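Local coordinates for protein xylooligosaccharide oxidase (Myceliophthora thermophila, PDB 5L6G) that oxidises the C1 hydroxyl of xylooligosaccharides and related sugars to lactones, using bicovalently bound FAD and reducing molecular oxygen to hydrogen peroxide, at residues S247-V250 against K251-A255; A361-W364 against I365-N369; P354-L357 against E358-A361. All coordinates share one frame; numbering follows the deposited sequence.

Contact 1 of 3, residues S247-V250 against K251-A255. With NAG (2-acetamido-2-deoxy-beta-D-glucopyranose), chain F.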
loop_
_atom_site.group_PDB
_atom_site.type_symbol
_atom_site.label_atom_id
_atom_site.label_comp_id
_atom_site.label_asym_id
_atom_site.label_seq_id
_atom_site.Cartn_x
_atom_site.Cartn_y
_atom_site.Cartn_z
ATOM N N SER A 247 5.743 -28.615 11.620
ATOM C CA SER A 247 6.816 -28.442 12.596
ATOM C C SER A 247 7.949 -27.577 12.019
ATOM O O SER A 247 8.510 -26.743 12.732
ATOM C CB SER A 247 7.344 -29.781 13.143
ATOM O OG SER A 247 7.902 -30.569 12.120
ATOM N N ASN A 248 8.263 -27.749 10.733
ATOM C CA ASN A 248 9.289 -26.938 10.095
ATOM C C ASN A 248 8.900 -25.486 10.034
ATOM O O ASN A 248 9.753 -24.622 10.200
ATOM C CB ASN A 248 9.592 -27.415 8.682
ATOM C CG ASN A 248 10.470 -28.653 8.667
ATOM O OD1 ASN A 248 10.764 -29.232 9.712
ATOM N ND2 ASN A 248 10.929 -29.035 7.487
ATOM N N VAL A 249 7.617 -25.210 9.796
ATOM C CA VAL A 249 7.163 -23.825 9.728
ATOM C C VAL A 249 7.295 -23.197 11.103
ATOM O O VAL A 249 7.767 -22.064 11.254
ATOM C CB VAL A 249 5.681 -23.718 9.270
ATOM C CG1 VAL A 249 5.157 -22.308 9.445
ATOM C CG2 VAL A 249 5.531 -24.174 7.815
ATOM N N VAL A 250 6.835 -23.920 12.112
ATOM C CA VAL A 250 6.804 -23.372 13.456
ATOM C C VAL A 250 8.219 -23.060 13.912
ATOM O O VAL A 250 8.497 -21.989 14.409
ATOM C CB VAL A 250 6.163 -24.372 14.431
ATOM C CG1 VAL A 250 6.427 -23.979 15.878
ATOM C CG2 VAL A 250 4.672 -24.488 14.144
ATOM N N LYS A 251 9.107 -24.017 13.763
ATOM C CA LYS A 251 10.476 -23.858 14.250
ATOM C C LYS A 251 11.215 -22.786 13.452
ATOM O O LYS A 251 12.008 -22.003 14.013
ATOM C CB LYS A 251 11.216 -25.187 14.162
ATOM C CG LYS A 251 10.740 -26.223 15.172
ATOM C CD LYS A 251 11.286 -27.612 14.867
ATOM C CE LYS A 251 12.804 -27.648 14.977
ATOM N NZ LYS A 251 13.400 -28.771 14.188
ATOM N N GLY A 252 10.932 -22.741 12.153
ATOM C CA GLY A 252 11.581 -21.782 11.254
ATOM C C GLY A 252 11.148 -20.366 11.527
ATOM O O GLY A 252 11.956 -19.454 11.674
ATOM N N TRP A 253 9.840 -20.183 11.617
ATOM C CA TRP A 253 9.277 -18.888 11.883
ATOM C C TRP A 253 9.614 -18.457 13.290
ATOM O O TRP A 253 9.900 -17.286 13.515
ATOM C CB TRP A 253 7.761 -18.960 11.683
ATOM C CG TRP A 253 7.025 -17.685 11.558
ATOM C CD1 TRP A 253 7.340 -16.464 12.078
ATOM C CD2 TRP A 253 5.768 -17.531 10.908
ATOM N NE1 TRP A 253 6.361 -15.553 11.764
ATOM C CE2 TRP A 253 5.375 -16.195 11.062
ATOM C CE3 TRP A 253 4.930 -18.413 10.213
ATOM C CZ2 TRP A 253 4.182 -15.702 10.531
ATOM C CZ3 TRP A 253 3.746 -17.937 9.699
ATOM C CH2 TRP A 253 3.387 -16.586 9.843
ATOM N N GLY A 254 9.589 -19.395 14.238
ATOM C CA GLY A 254 9.893 -19.074 15.631
ATOM C C GLY A 254 11.299 -18.504 15.725
ATOM O O GLY A 254 11.534 -17.505 16.425
ATOM N N ALA A 255 12.238 -19.136 15.014
ATOM C CA ALA A 255 13.605 -18.648 14.979
ATOM C C ALA A 255 13.678 -17.281 14.315
ATOM O O ALA A 255 14.384 -16.404 14.795
ATOM C CB ALA A 255 14.505 -19.611 14.242
HETATM C C1 NAG F . 9.057 -32.370 8.908
HETATM C C2 NAG F . 9.101 -33.622 9.798
HETATM C C3 NAG F . 10.503 -33.893 10.306
HETATM C C4 NAG F . 11.479 -33.914 9.145
HETATM C C5 NAG F . 11.356 -32.600 8.366
HETATM C C6 NAG F . 12.259 -32.589 7.149
HETATM C C7 NAG F . 7.070 -34.091 11.079
HETATM C C8 NAG F . 6.353 -33.904 12.382
HETATM N N2 NAG F . 8.272 -33.521 10.982
HETATM O O3 NAG F . 10.481 -35.118 11.004
HETATM O O4 NAG F . 12.775 -34.050 9.668
HETATM O O5 NAG F . 10.033 -32.456 7.890
HETATM O O6 NAG F . 12.303 -31.285 6.624
HETATM O O7 NAG F . 6.540 -34.738 10.174
#
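Val-249 and Trp-253 lie one helical turn apart with matching first torsions: CG1 of the valine (chi1 170°) and CG of the tryptophan (chi1 -164°) both stand opposite their own backbone nitrogens. In the opening turns of helix 246-261 this sets the two side chains alongside each other, pointing the same way. CG1 of Val-249 meets the indole at its edge, near the ring plane, 4.0 Å from CE3 of Trp-253. The backbone beneath is regular alpha-helix, with Trp-253 N hydrogen-bonded to Val-249 O at 2.8 Å and Gly-254 N to Val-250 O at 2.8 Å. Lys-251 lays its chain over the carbonyl of Ser-247, CG coming within 3.3 Å of Ser-247 O. Trp-253 is buried against Leu-357 and Val-360 of helix 354-368, and its ring meets that of Phe-409 steeply. Ser-247 and Asn-248 face a sugar, the N-acetylglucosamine carried by Asn-245. Ser-247 OG accepts a weak hydrogen bond from the acetamido nitrogen N2 of the glycan. The amide of Asn-248 serves two acceptors through ND2: Pro-242 O, and the hydroxymethyl oxygen O6 of the glycan, which lies 2.8 Å from Asn-248 ND2.

Contact 2 of 3, residues A361-W364 against I365-N369. With XYS (alpha-D-xylopyranose), chain K.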
loop_
_atom_site.group_PDB
_atom_site.type_symbol
_atom_site.label_atom_id
_atom_site.label_comp_id
_atom_site.label_asym_id
_atom_site.label_seq_id
_atom_site.Cartn_x
_atom_site.Cartn_y
_atom_site.Cartn_z
ATOM N N ALA A 361 0.538 -22.618 10.925
ATOM C CA ALA A 361 1.286 -23.620 10.163
ATOM C C ALA A 361 0.398 -24.771 9.715
ATOM O O ALA A 361 0.497 -25.230 8.582
ATOM C CB ALA A 361 2.444 -24.156 10.989
ATOM N N GLU A 362 -0.459 -25.246 10.618
ATOM C CA GLU A 362 -1.358 -26.342 10.292
ATOM C C GLU A 362 -2.298 -25.887 9.190
ATOM O O GLU A 362 -2.569 -26.613 8.260
ATOM C CB GLU A 362 -2.140 -26.831 11.524
ATOM C CG GLU A 362 -1.246 -27.588 12.499
ATOM C CD GLU A 362 -1.980 -28.179 13.696
ATOM O OE1 GLU A 362 -3.216 -28.415 13.598
ATOM O OE2 GLU A 362 -1.306 -28.429 14.722
ATOM N N TYR A 363 -2.758 -24.655 9.280
ATOM C CA TYR A 363 -3.625 -24.133 8.235
ATOM C C TYR A 363 -2.884 -24.096 6.887
ATOM O O TYR A 363 -3.445 -24.413 5.844
ATOM C CB TYR A 363 -4.109 -22.743 8.601
ATOM C CG TYR A 363 -5.347 -22.374 7.836
ATOM C CD1 TYR A 363 -6.599 -22.691 8.332
ATOM C CD2 TYR A 363 -5.264 -21.735 6.600
ATOM C CE1 TYR A 363 -7.753 -22.364 7.632
ATOM C CE2 TYR A 363 -6.408 -21.402 5.889
ATOM C CZ TYR A 363 -7.658 -21.723 6.410
ATOM O OH TYR A 363 -8.808 -21.373 5.727
ATOM N N TRP A 364 -1.621 -23.679 6.943
ATOM C CA TRP A 364 -0.781 -23.547 5.755
ATOM C C TRP A 364 -0.658 -24.890 5.072
ATOM O O TRP A 364 -0.953 -25.029 3.884
ATOM C CB TRP A 364 0.602 -23.044 6.175
ATOM C CG TRP A 364 1.538 -22.595 5.085
ATOM C CD1 TRP A 364 1.737 -23.154 3.847
ATOM C CD2 TRP A 364 2.478 -21.536 5.194
ATOM N NE1 TRP A 364 2.719 -22.465 3.166
ATOM C CE2 TRP A 364 3.197 -21.477 3.976
ATOM C CE3 TRP A 364 2.773 -20.609 6.201
ATOM C CZ2 TRP A 364 4.187 -20.519 3.739
ATOM C CZ3 TRP A 364 3.756 -19.659 5.966
ATOM C CH2 TRP A 364 4.459 -19.630 4.742
ATOM N N ILE A 365 -0.274 -25.893 5.853
ATOM C CA ILE A 365 0.070 -27.192 5.312
ATOM C C ILE A 365 -1.168 -27.985 4.930
ATOM O O ILE A 365 -1.209 -28.576 3.874
ATOM C CB ILE A 365 0.969 -27.965 6.277
ATOM C CG1 ILE A 365 2.263 -27.190 6.509
ATOM C CG2 ILE A 365 1.246 -29.365 5.733
ATOM C CD1 ILE A 365 3.050 -26.878 5.250
ATOM N N GLU A 366 -2.202 -27.940 5.756
ATOM C CA GLU A 366 -3.362 -28.800 5.579
ATOM C C GLU A 366 -4.483 -28.176 4.797
ATOM O O GLU A 366 -5.311 -28.889 4.254
ATOM C CB GLU A 366 -3.900 -29.268 6.939
ATOM C CG GLU A 366 -2.883 -30.003 7.779
ATOM C CD GLU A 366 -2.421 -31.307 7.162
ATOM O OE1 GLU A 366 -3.110 -31.866 6.271
ATOM O OE2 GLU A 366 -1.353 -31.782 7.568
ATOM N N THR A 367 -4.528 -26.846 4.744
ATOM C CA THR A 367 -5.586 -26.164 4.019
ATOM C C THR A 367 -5.018 -25.387 2.836
ATOM O O THR A 367 -5.314 -25.708 1.679
ATOM C CB THR A 367 -6.417 -25.274 4.970
ATOM O OG1 THR A 367 -7.010 -26.117 5.971
ATOM C CG2 THR A 367 -7.525 -24.552 4.215
ATOM N N ALA A 368 -4.183 -24.383 3.121
ATOM C CA ALA A 368 -3.669 -23.505 2.051
ATOM C C ALA A 368 -3.007 -24.313 0.931
ATOM O O ALA A 368 -3.358 -24.151 -0.241
ATOM C CB ALA A 368 -2.713 -22.456 2.596
ATOM N N ASN A 369 -2.125 -25.235 1.285
ATOM C CA ASN A 369 -1.436 -26.024 0.260
ATOM C C ASN A 369 -2.357 -26.827 -0.656
ATOM O O ASN A 369 -1.986 -27.146 -1.774
ATOM C CB ASN A 369 -0.404 -26.936 0.898
ATOM C CG ASN A 369 0.889 -26.223 1.205
ATOM O OD1 ASN A 369 1.057 -25.028 0.934
ATOM N ND2 ASN A 369 1.821 -26.963 1.797
HETATM C C1 XYS K . 1.492 -28.687 -3.483
HETATM C C2 XYS K . 0.958 -28.670 -2.055
HETATM C C3 XYS K . 0.428 -30.046 -1.652
HETATM C C4 XYS K . -0.652 -30.412 -2.662
HETATM C C5 XYS K . -0.003 -30.506 -4.031
HETATM O O1 XYS K . 2.671 -29.477 -3.496
HETATM O O2 XYS K . 1.989 -28.252 -1.166
HETATM O O3 XYS K . -0.080 -30.037 -0.306
HETATM O O4 XYS K . -1.275 -31.650 -2.329
HETATM O O5 XYS K . 0.527 -29.227 -4.406
HETATM O O HOH W 1 3.643 -24.036 0.942
#
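Tyr-363 O accepts two backbone N-H groups late in helix 354-368, because the helix widens there into a pi-type turn. Ala-368 N reaches it at 2.8 Å in the carbonyl plane, while Thr-367 N, 2.9 Å from Tyr-363 O, comes from above that plane and makes a more bent bond (141°). The wider spacing carries on to Asn-369 N, which hydrogen-bonds to Trp-364 O at 2.9 Å. Before it, Ile-365 N and Glu-366 N keep ordinary alpha-helical bonds to Ala-361 O and Glu-362 O. Thr-367 sits over one face of the Tyr-363 ring, its CB 3.9 Å from the ring centroid and almost on the normal, a CH-pi contact. Tyr-363 OH hydrogen-bonds to the carbonyl oxygen of Phe-428. The indole N-H of Trp-364 is satisfied by a water 2.9 Å from NE1, and the same water donates to Asn-369 OD1 at 2.8 Å. With chi1 at -81°, the Asn-369 amide is carried back toward the indole, its plane nearly perpendicular to the ring and OD1 at the ring edge. Over the other face of this amide lies xylose O2, a close approach of 3.2 Å to Asn-369 ND2. The pi-type turn thus brings Asn-369 to a xylose-binding pocket shared with Phe-278, Lys-370 and Ala-277, where Lys-370 NZ and Ala-277 O hydrogen-bond the sugar.

Contact 3 of 3, residues P354-L357 against E358-A361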
loop_
_atom_site.group_PDB
_atom_site.type_symbol
_atom_site.label_atom_id
_atom_site.label_comp_id
_atom_site.label_asym_id
_atom_site.label_seq_id
_atom_site.Cartn_x
_atom_site.Cartn_y
_atom_site.Cartn_z
ATOM N N PRO A 354 3.868 -19.560 20.117
ATOM C CA PRO A 354 3.997 -20.844 19.425
ATOM C C PRO A 354 2.664 -21.559 19.144
ATOM O O PRO A 354 2.546 -22.200 18.122
ATOM C CB PRO A 354 4.880 -21.645 20.368
ATOM C CG PRO A 354 5.780 -20.609 20.951
ATOM C CD PRO A 354 4.894 -19.412 21.175
ATOM N N ASP A 355 1.690 -21.421 20.040
ATOM C CA ASP A 355 0.333 -21.955 19.834
ATOM C C ASP A 355 -0.303 -21.396 18.551
ATOM O O ASP A 355 -0.931 -22.141 17.790
ATOM C CB ASP A 355 -0.568 -21.677 21.060
ATOM C CG ASP A 355 -0.381 -20.248 21.647
ATOM O OD1 ASP A 355 0.709 -19.977 22.215
ATOM O OD2 ASP A 355 -1.310 -19.414 21.558
ATOM N N VAL A 356 -0.099 -20.098 18.306
ATOM C CA VAL A 356 -0.548 -19.464 17.078
ATOM C C VAL A 356 0.320 -19.901 15.899
ATOM O O VAL A 356 -0.200 -20.189 14.828
ATOM C CB VAL A 356 -0.555 -17.926 17.194
ATOM C CG1 VAL A 356 -0.835 -17.263 15.853
ATOM C CG2 VAL A 356 -1.571 -17.489 18.233
ATOM N N LEU A 357 1.640 -19.940 16.063
ATOM C CA LEU A 357 2.469 -20.488 14.997
ATOM C C LEU A 357 1.925 -21.867 14.553
ATOM O O LEU A 357 1.803 -22.146 13.357
ATOM C CB LEU A 357 3.922 -20.613 15.445
ATOM C CG LEU A 357 4.669 -19.293 15.585
ATOM C CD1 LEU A 357 6.067 -19.487 16.124
ATOM C CD2 LEU A 357 4.727 -18.597 14.241
ATOM N N GLU A 358 1.584 -22.715 15.511
ATOM C CA GLU A 358 1.115 -24.058 15.181
ATOM C C GLU A 358 -0.189 -24.033 14.396
ATOM O O GLU A 358 -0.335 -24.752 13.406
ATOM C CB GLU A 358 0.946 -24.893 16.447
ATOM C CG GLU A 358 2.268 -25.226 17.127
ATOM C CD GLU A 358 2.991 -26.437 16.540
ATOM O OE1 GLU A 358 2.506 -27.042 15.540
ATOM O OE2 GLU A 358 4.090 -26.749 17.082
ATOM N N ARG A 359 -1.133 -23.204 14.827
ATOM C CA ARG A 359 -2.408 -23.131 14.123
ATOM C C ARG A 359 -2.241 -22.562 12.704
ATOM O O ARG A 359 -2.830 -23.051 11.751
ATOM C CB ARG A 359 -3.422 -22.349 14.949
ATOM C CG ARG A 359 -3.697 -23.031 16.293
ATOM C CD ARG A 359 -4.714 -22.286 17.149
ATOM N NE ARG A 359 -4.468 -20.838 17.162
ATOM C CZ ARG A 359 -5.361 -19.881 16.877
ATOM N NH1 ARG A 359 -6.635 -20.164 16.568
ATOM N NH2 ARG A 359 -4.989 -18.611 16.934
ATOM N N VAL A 360 -1.435 -21.520 12.575
ATOM C CA VAL A 360 -1.135 -20.900 11.280
ATOM C C VAL A 360 -0.418 -21.878 10.363
ATOM O O VAL A 360 -0.727 -21.969 9.165
ATOM C CB VAL A 360 -0.287 -19.615 11.495
ATOM C CG1 VAL A 360 0.322 -19.092 10.192
ATOM C CG2 VAL A 360 -1.135 -18.547 12.180
ATOM N N ALA A 361 0.538 -22.618 10.925
ATOM C CA ALA A 361 1.286 -23.620 10.163
ATOM C C ALA A 361 0.398 -24.771 9.715
ATOM O O ALA A 361 0.497 -25.230 8.582
ATOM C CB ALA A 361 2.444 -24.156 10.989
#
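Val-356 and Val-360 form the tight side of this helical turn. CG1 of Val-356 lies 3.9 Å from CG2 of Val-360, the two side chains slanting across one another, and Val-360 CG2 also rests against the carbonyl of its partner, 3.3 Å from Val-356 O. That carbonyl is gripped by Val-360 N in a nearly straight bond (172°). Leu-357 is buried like the two valines, and Val-360 packs further against Ala-435 and Phe-436 of helix 426-437. These residues belong to the first turns of helix 354-368, one of the helices of the substrate-binding half of a flavin-dependent oxidase of the vanillyl-alcohol oxidase type, whose other half binds FAD. Pro-354 and Asp-355 make up the exposed side, with Arg-359 partly exposed beside them. Glu-358, also partly exposed, borders helix 246-261 at Val-250; it bends at chi2 (-83°), with CG passing 3.2 Å from Pro-354 O. Arg-359 folds at chi3 (-44°), so that its chain runs back along the helix: CG lies 3.3 Å from Asp-355 O, and NH2 is 3.8 Å from Val-356 CG2, which meets the guanidinium at its edge. Asp-355 OD2 and Arg-359 NE stand 5.6 Å apart, too far for a salt bridge. Replacing Arg-359 by an alanine would probably leave the Val-356 methyl without its guanidinium neighbour and the Asp-355 carbonyl without the chain that lies against it.

Overall arrangement
Along the chain contact 1 comes first, on helix 246-261, followed by contact 3 and then contact 2, which occupy consecutive parts of helix 354-368 and share Ala-361. The centres of contacts 1 and 3 are about 9 Å apart, those of 2 and 3 about 11 Å, and those of 1 and 2 about 14 Å. The two helices touch directly: Val-249 CG1 packs 3.6 Å from Ala-361 CB, and Trp-253 meets Trp-364. One interhelical seam therefore links all three contacts. With Trp-364 reaching strand 374-381 of the large antiparallel sheet, the pair belongs to the substrate-binding half, flanked by a glycan at contact 1 and a bound xylose at contact 2.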